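Local coordinates for Cif (Cell cycle inhibiting factor) (Escherichia coli, PDB 3EFY), which deamidates a glutamine of host NEDD8 to glutamate, shutting down cullin-RING ubiquitin ligases and arresting the host cell cycle; this chain is its C-terminal part, at residues A[27-32]-A[162-167]; A[34-39]-A[158-163]; A[54-59]-A[67-72]. One frame throughout, in Å; residues are numbered along the deposited sequence.

Interaction 1: residues A[27-32]-A[162-167]; sequences FSYCFE and QLFEYD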
loop_
_atom_site.group_PDB
_atom_site.type_symbol
_atom_site.label_atom_id
_atom_site.label_comp_id
_atom_site.label_asym_id
_atom_site.label_seq_id
_atom_site.Cartn_x
_atom_site.Cartn_y
_atom_site.Cartn_z
ATOM N N PHE A 27 2.976 2.982 -11.420
ATOM C CA PHE A 27 3.923 3.635 -10.531
ATOM C C PHE A 27 3.764 3.096 -9.117
ATOM O O PHE A 27 2.670 3.147 -8.515
ATOM C CB PHE A 27 3.779 5.159 -10.470
ATOM C CG PHE A 27 4.775 5.785 -9.568
ATOM C CD1 PHE A 27 6.103 5.903 -9.960
ATOM C CD2 PHE A 27 4.438 6.193 -8.296
ATOM C CE1 PHE A 27 7.055 6.451 -9.113
ATOM C CE2 PHE A 27 5.387 6.737 -7.447
ATOM C CZ PHE A 27 6.715 6.864 -7.856
ATOM N N SER A 28 4.872 2.589 -8.593
ATOM C CA SER A 28 4.942 2.203 -7.189
ATOM C C SER A 28 6.140 2.905 -6.543
ATOM O O SER A 28 7.292 2.700 -6.920
ATOM C CB SER A 28 5.077 0.683 -6.998
ATOM O OG SER A 28 3.923 0.041 -7.485
ATOM N N TYR A 29 5.846 3.731 -5.561
ATOM C CA TYR A 29 6.843 4.450 -4.791
ATOM C C TYR A 29 7.772 3.461 -4.069
ATOM O O TYR A 29 7.304 2.495 -3.494
ATOM C CB TYR A 29 6.131 5.329 -3.740
ATOM C CG TYR A 29 7.035 6.021 -2.755
ATOM C CD1 TYR A 29 7.662 7.227 -3.079
ATOM C CD2 TYR A 29 7.331 5.447 -1.535
ATOM C CE1 TYR A 29 8.508 7.859 -2.168
ATOM C CE2 TYR A 29 8.203 6.061 -0.663
ATOM C CZ TYR A 29 8.783 7.248 -0.986
ATOM O OH TYR A 29 9.633 7.878 -0.109
ATOM N N CYS A 30 9.074 3.737 -4.111
ATOM C CA CYS A 30 10.043 2.941 -3.412
ATOM C C CYS A 30 11.119 3.895 -2.847
ATOM O O CYS A 30 12.000 4.355 -3.556
ATOM C CB CYS A 30 10.629 1.903 -4.356
ATOM S SG CYS A 30 11.819 0.826 -3.543
ATOM N N PHE A 31 11.023 4.158 -1.548
ATOM C CA PHE A 31 11.868 5.128 -0.869
ATOM C C PHE A 31 13.338 5.089 -1.273
ATOM O O PHE A 31 13.933 6.108 -1.586
ATOM C CB PHE A 31 11.740 4.943 0.649
ATOM C CG PHE A 31 12.731 5.731 1.427
ATOM C CD1 PHE A 31 12.650 7.126 1.505
ATOM C CD2 PHE A 31 13.771 5.092 2.061
ATOM C CE1 PHE A 31 13.563 7.845 2.198
ATOM C CE2 PHE A 31 14.698 5.818 2.783
ATOM C CZ PHE A 31 14.608 7.201 2.848
ATOM N N GLU A 32 13.929 3.896 -1.254
ATOM C CA GLU A 32 15.343 3.774 -1.518
ATOM C C GLU A 32 15.782 4.201 -2.899
ATOM O O GLU A 32 16.957 4.592 -3.083
ATOM C CB GLU A 32 15.817 2.354 -1.231
ATOM C CG GLU A 32 15.776 2.007 0.240
ATOM C CD GLU A 32 16.783 2.766 1.110
ATOM O OE1 GLU A 32 17.744 3.388 0.589
ATOM O OE2 GLU A 32 16.618 2.697 2.365
ATOM N N GLN A 162 12.163 14.317 -0.396
ATOM C CA GLN A 162 11.608 13.811 -1.672
ATOM C C GLN A 162 10.311 14.564 -1.922
ATOM O O GLN A 162 9.489 14.726 -0.997
ATOM C CB GLN A 162 11.330 12.321 -1.633
ATOM C CG GLN A 162 12.601 11.504 -1.342
ATOM C CD GLN A 162 12.347 10.021 -1.255
ATOM O OE1 GLN A 162 11.201 9.554 -1.382
ATOM N NE2 GLN A 162 13.427 9.246 -1.074
ATOM N N LEU A 163 10.151 15.077 -3.154
ATOM C CA LEU A 163 9.003 15.928 -3.476
ATOM C C LEU A 163 8.285 15.371 -4.711
ATOM O O LEU A 163 8.931 15.194 -5.772
ATOM C CB LEU A 163 9.468 17.325 -3.758
ATOM C CG LEU A 163 8.465 18.387 -4.136
ATOM C CD1 LEU A 163 7.394 18.571 -3.026
ATOM C CD2 LEU A 163 9.221 19.705 -4.421
ATOM N N PHE A 164 7.007 15.127 -4.597
ATOM C CA PHE A 164 6.207 14.591 -5.683
ATOM C C PHE A 164 4.887 15.341 -5.851
ATOM O O PHE A 164 4.223 15.679 -4.862
ATOM C CB PHE A 164 5.835 13.127 -5.439
ATOM C CG PHE A 164 6.972 12.145 -5.489
ATOM C CD1 PHE A 164 7.790 11.959 -4.395
ATOM C CD2 PHE A 164 7.154 11.328 -6.594
ATOM C CE1 PHE A 164 8.797 10.986 -4.406
ATOM C CE2 PHE A 164 8.168 10.347 -6.595
ATOM C CZ PHE A 164 8.983 10.204 -5.475
ATOM N N GLU A 165 4.428 15.537 -7.102
ATOM C CA GLU A 165 3.054 15.928 -7.321
ATOM C C GLU A 165 2.106 14.774 -7.043
ATOM O O GLU A 165 2.449 13.619 -7.318
ATOM C CB GLU A 165 2.903 16.416 -8.781
ATOM C CG GLU A 165 1.515 16.958 -9.067
ATOM C CD GLU A 165 1.283 17.419 -10.514
ATOM O OE1 GLU A 165 2.287 17.522 -11.294
ATOM O OE2 GLU A 165 0.067 17.674 -10.815
ATOM N N TYR A 166 0.928 15.043 -6.478
ATOM C CA TYR A 166 -0.079 14.023 -6.354
ATOM C C TYR A 166 -1.431 14.501 -6.863
ATOM O O TYR A 166 -1.646 15.714 -6.962
ATOM C CB TYR A 166 -0.205 13.550 -4.905
ATOM C CG TYR A 166 -0.897 14.476 -3.919
ATOM C CD1 TYR A 166 -2.293 14.432 -3.727
ATOM C CD2 TYR A 166 -0.174 15.379 -3.163
ATOM C CE1 TYR A 166 -2.903 15.225 -2.824
ATOM C CE2 TYR A 166 -0.785 16.188 -2.243
ATOM C CZ TYR A 166 -2.163 16.116 -2.056
ATOM O OH TYR A 166 -2.829 16.903 -1.120
ATOM N N ASP A 167 -2.284 13.526 -7.150
ATOM C CA ASP A 167 -3.676 13.741 -7.583
ATOM C C ASP A 167 -4.593 13.341 -6.459
ATOM O O ASP A 167 -4.481 12.233 -5.937
ATOM C CB ASP A 167 -3.953 12.867 -8.777
ATOM C CG ASP A 167 -3.137 13.244 -9.958
ATOM O OD1 ASP A 167 -3.017 14.457 -10.233
ATOM O OD2 ASP A 167 -2.638 12.321 -10.636
#

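Interaction 2: residues A[34-39]-A[158-163]; sequences EQTLSL and NFSFQL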
loop_
_atom_site.group_PDB
_atom_site.type_symbol
_atom_site.label_atom_id
_atom_site.label_comp_id
_atom_site.label_asym_id
_atom_site.label_seq_id
_atom_site.Cartn_x
_atom_site.Cartn_y
_atom_site.Cartn_z
ATOM N N GLU A 34 14.087 6.611 -4.952
ATOM C CA GLU A 34 13.603 7.883 -5.426
ATOM C C GLU A 34 14.663 8.955 -5.421
ATOM O O GLU A 34 15.676 8.914 -4.662
ATOM C CB GLU A 34 12.364 8.355 -4.604
ATOM C CG GLU A 34 11.226 7.318 -4.552
ATOM C CD GLU A 34 10.594 6.930 -5.890
ATOM O OE1 GLU A 34 10.826 7.586 -6.949
ATOM O OE2 GLU A 34 9.877 5.880 -5.941
ATOM N N GLN A 35 14.435 9.956 -6.257
ATOM C CA GLN A 35 15.281 11.111 -6.292
ATOM C C GLN A 35 15.150 11.916 -5.010
ATOM O O GLN A 35 14.076 12.000 -4.416
ATOM C CB GLN A 35 14.961 12.007 -7.467
ATOM C CG GLN A 35 15.141 11.327 -8.841
ATOM C CD GLN A 35 16.545 10.832 -9.038
ATOM O OE1 GLN A 35 16.779 9.612 -9.139
ATOM N NE2 GLN A 35 17.503 11.747 -9.015
ATOM N N THR A 36 16.252 12.489 -4.593
ATOM C CA THR A 36 16.284 13.333 -3.369
ATOM C C THR A 36 16.710 14.767 -3.614
ATOM O O THR A 36 17.453 15.066 -4.535
ATOM C CB THR A 36 17.130 12.688 -2.266
ATOM O OG1 THR A 36 18.493 12.614 -2.671
ATOM C CG2 THR A 36 16.613 11.277 -1.891
ATOM N N LEU A 37 16.198 15.673 -2.802
ATOM C CA LEU A 37 16.528 17.075 -2.847
ATOM C C LEU A 37 17.252 17.487 -1.553
ATOM O O LEU A 37 16.913 17.019 -0.443
ATOM C CB LEU A 37 15.256 17.952 -2.915
ATOM C CG LEU A 37 14.380 17.881 -4.176
ATOM C CD1 LEU A 37 13.648 16.610 -4.318
ATOM C CD2 LEU A 37 13.406 19.066 -4.114
ATOM N N SER A 38 18.192 18.386 -1.713
ATOM C CA SER A 38 18.792 19.119 -0.604
ATOM C C SER A 38 17.844 20.203 -0.157
ATOM O O SER A 38 16.905 20.559 -0.846
ATOM C CB SER A 38 20.128 19.754 -1.002
ATOM O OG SER A 38 19.906 20.707 -2.034
ATOM N N LEU A 39 18.118 20.786 0.990
ATOM C CA LEU A 39 17.326 21.935 1.417
ATOM C C LEU A 39 17.394 23.091 0.429
ATOM O O LEU A 39 16.376 23.692 0.118
ATOM C CB LEU A 39 17.821 22.438 2.775
ATOM C CG LEU A 39 17.012 23.574 3.370
ATOM C CD1 LEU A 39 15.467 23.353 3.472
ATOM C CD2 LEU A 39 17.625 23.896 4.759
ATOM N N ASN A 158 21.962 17.864 6.970
ATOM C CA ASN A 158 21.026 17.456 8.008
ATOM C C ASN A 158 19.724 16.894 7.365
ATOM O O ASN A 158 19.221 15.846 7.760
ATOM C CB ASN A 158 20.703 18.669 8.888
ATOM C CG ASN A 158 21.891 19.084 9.757
ATOM O OD1 ASN A 158 22.568 20.100 9.487
ATOM N ND2 ASN A 158 22.180 18.262 10.762
ATOM N N PHE A 159 19.250 17.586 6.334
ATOM C CA PHE A 159 17.970 17.240 5.716
ATOM C C PHE A 159 18.153 16.542 4.374
ATOM O O PHE A 159 19.068 16.867 3.606
ATOM C CB PHE A 159 17.137 18.495 5.463
ATOM C CG PHE A 159 16.557 19.116 6.709
ATOM C CD1 PHE A 159 15.379 18.634 7.236
ATOM C CD2 PHE A 159 17.185 20.164 7.323
ATOM C CE1 PHE A 159 14.800 19.190 8.368
ATOM C CE2 PHE A 159 16.609 20.776 8.475
ATOM C CZ PHE A 159 15.433 20.261 9.015
ATOM N N SER A 160 17.244 15.622 4.084
ATOM C CA SER A 160 17.055 15.046 2.735
ATOM C C SER A 160 15.546 15.023 2.483
ATOM O O SER A 160 14.788 14.592 3.352
ATOM C CB SER A 160 17.550 13.610 2.723
ATOM O OG SER A 160 17.390 12.974 1.471
ATOM N N PHE A 161 15.125 15.457 1.301
ATOM C CA PHE A 161 13.726 15.549 0.961
ATOM C C PHE A 161 13.418 14.746 -0.286
ATOM O O PHE A 161 14.278 14.532 -1.146
ATOM C CB PHE A 161 13.343 16.982 0.669
ATOM C CG PHE A 161 13.566 17.919 1.827
ATOM C CD1 PHE A 161 12.597 18.026 2.819
ATOM C CD2 PHE A 161 14.714 18.693 1.907
ATOM C CE1 PHE A 161 12.790 18.907 3.896
ATOM C CE2 PHE A 161 14.897 19.585 2.943
ATOM C CZ PHE A 161 13.932 19.676 3.947
ATOM N N GLN A 162 12.163 14.317 -0.396
ATOM C CA GLN A 162 11.608 13.811 -1.672
ATOM C C GLN A 162 10.311 14.564 -1.922
ATOM O O GLN A 162 9.489 14.726 -0.997
ATOM C CB GLN A 162 11.330 12.321 -1.633
ATOM C CG GLN A 162 12.601 11.504 -1.342
ATOM C CD GLN A 162 12.347 10.021 -1.255
ATOM O OE1 GLN A 162 11.201 9.554 -1.382
ATOM N NE2 GLN A 162 13.427 9.246 -1.074
ATOM N N LEU A 163 10.151 15.077 -3.154
ATOM C CA LEU A 163 9.003 15.928 -3.476
ATOM C C LEU A 163 8.285 15.371 -4.711
ATOM O O LEU A 163 8.931 15.194 -5.772
ATOM C CB LEU A 163 9.468 17.325 -3.758
ATOM C CG LEU A 163 8.465 18.387 -4.136
ATOM C CD1 LEU A 163 7.394 18.571 -3.026
ATOM C CD2 LEU A 163 9.221 19.705 -4.421
HETATM O O HOH W 1 12.033 13.766 -5.101
HETATM O O HOH W 2 20.087 19.415 2.679
#

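Interaction 3: residues A[54-59]-A[67-72]; sequences SFVLRV and AYIVDI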
loop_
_atom_site.group_PDB
_atom_site.type_symbol
_atom_site.label_atom_id
_atom_site.label_comp_id
_atom_site.label_asym_id
_atom_site.label_seq_id
_atom_site.Cartn_x
_atom_site.Cartn_y
_atom_site.Cartn_z
ATOM N N SER A 54 -1.057 20.015 -6.341
ATOM C CA SER A 54 -0.816 19.567 -4.975
ATOM C C SER A 54 0.444 18.694 -4.911
ATOM O O SER A 54 0.749 17.956 -5.850
ATOM C CB SER A 54 -2.021 18.833 -4.447
ATOM O OG SER A 54 -2.462 17.837 -5.313
ATOM N N PHE A 55 1.152 18.760 -3.786
ATOM C CA PHE A 55 2.433 18.050 -3.651
ATOM C C PHE A 55 2.544 17.423 -2.289
ATOM O O PHE A 55 1.963 17.893 -1.317
ATOM C CB PHE A 55 3.609 19.025 -3.773
ATOM C CG PHE A 55 3.704 19.679 -5.120
ATOM C CD1 PHE A 55 4.507 19.124 -6.104
ATOM C CD2 PHE A 55 2.998 20.847 -5.386
ATOM C CE1 PHE A 55 4.603 19.733 -7.385
ATOM C CE2 PHE A 55 3.081 21.467 -6.629
ATOM C CZ PHE A 55 3.888 20.899 -7.632
ATOM N N VAL A 56 3.287 16.334 -2.251
ATOM C CA VAL A 56 3.660 15.711 -0.973
ATOM C C VAL A 56 5.177 15.716 -0.840
ATOM O O VAL A 56 5.900 15.407 -1.810
ATOM C CB VAL A 56 3.016 14.311 -0.880
ATOM C CG1 VAL A 56 3.396 13.321 -2.017
ATOM C CG2 VAL A 56 3.270 13.754 0.446
ATOM N N LEU A 57 5.649 16.073 0.343
ATOM C CA LEU A 57 7.033 16.212 0.675
ATOM C C LEU A 57 7.400 15.244 1.783
ATOM O O LEU A 57 6.845 15.329 2.918
ATOM C CB LEU A 57 7.323 17.636 1.120
ATOM C CG LEU A 57 8.709 18.012 1.558
ATOM C CD1 LEU A 57 9.690 18.061 0.349
ATOM C CD2 LEU A 57 8.681 19.405 2.236
ATOM N N ARG A 58 8.327 14.317 1.467
ATOM C CA ARG A 58 8.862 13.425 2.510
ATOM C C ARG A 58 10.117 14.037 3.092
ATOM O O ARG A 58 11.031 14.402 2.352
ATOM C CB ARG A 58 9.186 12.032 1.956
ATOM C CG ARG A 58 9.525 11.060 3.082
ATOM C CD ARG A 58 10.204 9.845 2.511
ATOM N NE ARG A 58 10.424 8.789 3.506
ATOM C CZ ARG A 58 11.318 8.826 4.493
ATOM N NH1 ARG A 58 12.087 9.883 4.681
ATOM N NH2 ARG A 58 11.425 7.789 5.324
ATOM N N VAL A 59 10.142 14.233 4.411
ATOM C CA VAL A 59 11.246 14.825 5.104
ATOM C C VAL A 59 12.024 13.820 5.942
ATOM O O VAL A 59 11.460 13.169 6.808
ATOM C CB VAL A 59 10.778 15.926 6.104
ATOM C CG1 VAL A 59 11.990 16.650 6.694
ATOM C CG2 VAL A 59 9.790 16.912 5.374
ATOM N N ALA A 67 11.497 11.376 10.739
ATOM C CA ALA A 67 10.946 11.491 9.372
ATOM C C ALA A 67 9.452 11.764 9.421
ATOM O O ALA A 67 8.746 11.309 10.318
ATOM C CB ALA A 67 11.214 10.201 8.573
ATOM N N TYR A 68 8.931 12.476 8.412
ATOM C CA TYR A 68 7.537 12.903 8.445
ATOM C C TYR A 68 7.128 13.437 7.066
ATOM O O TYR A 68 7.989 13.625 6.221
ATOM C CB TYR A 68 7.304 13.963 9.548
ATOM C CG TYR A 68 8.295 15.051 9.620
ATOM C CD1 TYR A 68 8.124 16.245 8.908
ATOM C CD2 TYR A 68 9.503 14.944 10.348
ATOM C CE1 TYR A 68 9.062 17.276 8.992
ATOM C CE2 TYR A 68 10.412 15.924 10.372
ATOM C CZ TYR A 68 10.234 17.109 9.690
ATOM O OH TYR A 68 11.190 18.103 9.786
ATOM N N ILE A 69 5.837 13.680 6.888
ATOM C CA ILE A 69 5.259 14.077 5.569
ATOM C C ILE A 69 4.665 15.474 5.698
ATOM O O ILE A 69 3.955 15.744 6.668
ATOM C CB ILE A 69 4.182 13.131 5.151
ATOM C CG1 ILE A 69 4.652 11.658 5.043
ATOM C CG2 ILE A 69 3.596 13.589 3.795
ATOM C CD1 ILE A 69 5.852 11.472 4.137
ATOM N N VAL A 70 4.902 16.337 4.702
ATOM C CA VAL A 70 4.225 17.634 4.584
ATOM C C VAL A 70 3.408 17.576 3.297
ATOM O O VAL A 70 3.945 17.276 2.214
ATOM C CB VAL A 70 5.191 18.749 4.555
ATOM C CG1 VAL A 70 4.433 20.112 4.392
ATOM C CG2 VAL A 70 6.027 18.782 5.837
ATOM N N ASP A 71 2.101 17.755 3.467
ATOM C CA ASP A 71 1.106 17.682 2.377
ATOM C C ASP A 71 0.822 19.164 2.041
ATOM O O ASP A 71 0.385 19.935 2.932
ATOM C CB ASP A 71 -0.105 16.909 2.880
ATOM C CG ASP A 71 -1.288 16.866 1.902
ATOM O OD1 ASP A 71 -1.195 17.469 0.811
ATOM O OD2 ASP A 71 -2.305 16.200 2.231
ATOM N N ILE A 72 1.032 19.528 0.761
ATOM C CA ILE A 72 0.842 20.869 0.253
ATOM C C ILE A 72 -0.300 20.868 -0.790
ATOM O O ILE A 72 -0.057 20.638 -1.960
ATOM C CB ILE A 72 2.119 21.463 -0.328
ATOM C CG1 ILE A 72 3.296 21.390 0.662
ATOM C CG2 ILE A 72 1.896 22.945 -0.750
ATOM C CD1 ILE A 72 4.636 21.550 0.009
#

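Interaction 1: residues A[27-32]-A[162-167]
Y29 and F31 share the side-chain amide of Q162, and this is the tight end of the contact. The hydroxyl of Y29 donates to the amide oxygen, with OH to OE1 of Q162 at 2.6 Å, from a direction tilted 31° out of the carbonyl plane. NE2 of Q162 donates a hydrogen bond to the backbone O of F31 at 3.2 Å, on a lone pair in the carbonyl plane. Extended beyond CG (chi2 178°), Q162 reaches across to the loop; with both ends of its amide engaged, rotation is fixed, and glutamine suits a buried place needing a donor and an acceptor side by side. Q162 and F164 belong to strand 159-166, an outer strand of the antiparallel sheet of this papain-like (clan CA) domain, and 27-32 follows helix 10-22. The other end is looser and lacks polar bonds between the two segments. Y29 turns its ring edge to the face of F164 in an offset edge-to-face pair, centroids 5.8 Å apart and planes at 71°. F27 only brings CZ within 4.0 Å of CE2 of F164, both rings partly exposed. OG of S28 hydrogen-bonds the backbone O of Y29 of the second subunit.

Interaction 2: residues A[34-39]-A[158-163]
The F161 ring meets the 34-39 segment along its edge: O of L37 and CA of L39 lie near the ring plane, and CE2 of F161 stands 3.7 Å from that CA. L39 runs alongside the ring, pointing the same way, with its CD1 3.8 Å from CE2 of F161; F120 of helix 113-124 adds an edge-to-face partner. Such a flat, wholly apolar group suits a site where a strand and helices converge. The second flat group, the amide of Q162, is crossed at about a right angle by the E34 side chain, whose CB lies 3.6 Å from OE1 of Q162, the carboxylate plane turned 70° from that of the amide. This is packing alone, since OE1 is bonded by OH of Y29 and NE2 by O of F31. Bent at chi2 (-62°), E34 carries its carboxylate away from the amide, and OE2 accepts the backbone N of C30. CG2 of T36 touches both OG of S160 and NE2 of Q162 at an exposed margin.

The backbones are joined by two bonds: N of L37 donates to O of F161 at 2.8 Å, and N of F161 donates to O of L37 at 2.9 Å. L37 also lays CD2 4.2 Å from CD2 of L163, two branched aliphatic chains meeting beside R45. On each side of the bridge a water takes over: one links O of Q35 to N of L163, the other N of L39 to O of F159. S38 then caps helix 39-47 at its N terminus, OG accepting N of Q41. The arrangement is a single antiparallel beta bridge, a hydrogen-bonded pair, by which a loop touches the outer strand 159-166 at one point of regular pairing before turning into helix 39-47.

Interaction 3: residues A[54-59]-A[67-72]
I72 donates its backbone N to O of F55 at 2.8 Å, one of six backbone bonds that zip 54-59 to 67-72. The other hydrogen-bonded pairs are L57 with V70 and V59 with Y68, where N of V59 meets O of Y68 at 2.9 Å almost in line with the C=O bond. The strands run antiparallel, their axes 163° apart, as the two arms of a beta hairpin. On the face with F55, L57, V59, Y68, V70 and I72, V59 sits over the Y68 ring, its CB 3.9 Å from the ring centroid in a CH-pi contact. Y68 reaches there because CG stands between its backbone N and carbonyl carbon (chi1 46°), which swings the ring across to V59; its hydroxyl bonds D61. Beta-branched valines fit such a strand well. On the other face CG2 of V56 meets CG2 of I69 at a tight 3.4 Å, and CD1 of I69 lies against CG of R58, whose extended chain carries NE to N15. D71 gains two tyrosine partners, Y85 and Y166, fitting for a buried carboxylate. The Y68 ring also meets that of H66, an active-site residue. Helix 10-22 packs on the V56 and I69 face, helix 113-124 on the Y68 face, while strands 159-166 and 81-85 flank the hairpin.

In the fold
From the N terminus the chain leaves helix 10-22 and enters a loop whose 27-32 and 34-39 segments both meet strand 159-166 far downstream. Interaction 1 closes a loop of 129 intervening residues; that of interaction 2, with 118, lies within it, and both end on the same strand, sharing Q162 and L163, with the carboxylate of E34 packed against Y29 and F164. Interaction 3, a short hairpin with seven residues between its segments, lies within both loops. The sheet unites them: strand 159-166 takes 34-39 along one backbone edge, 27-32 through its side chains, and the hairpin along its other edge, where Q162 O meets R58 N of strand 54-61.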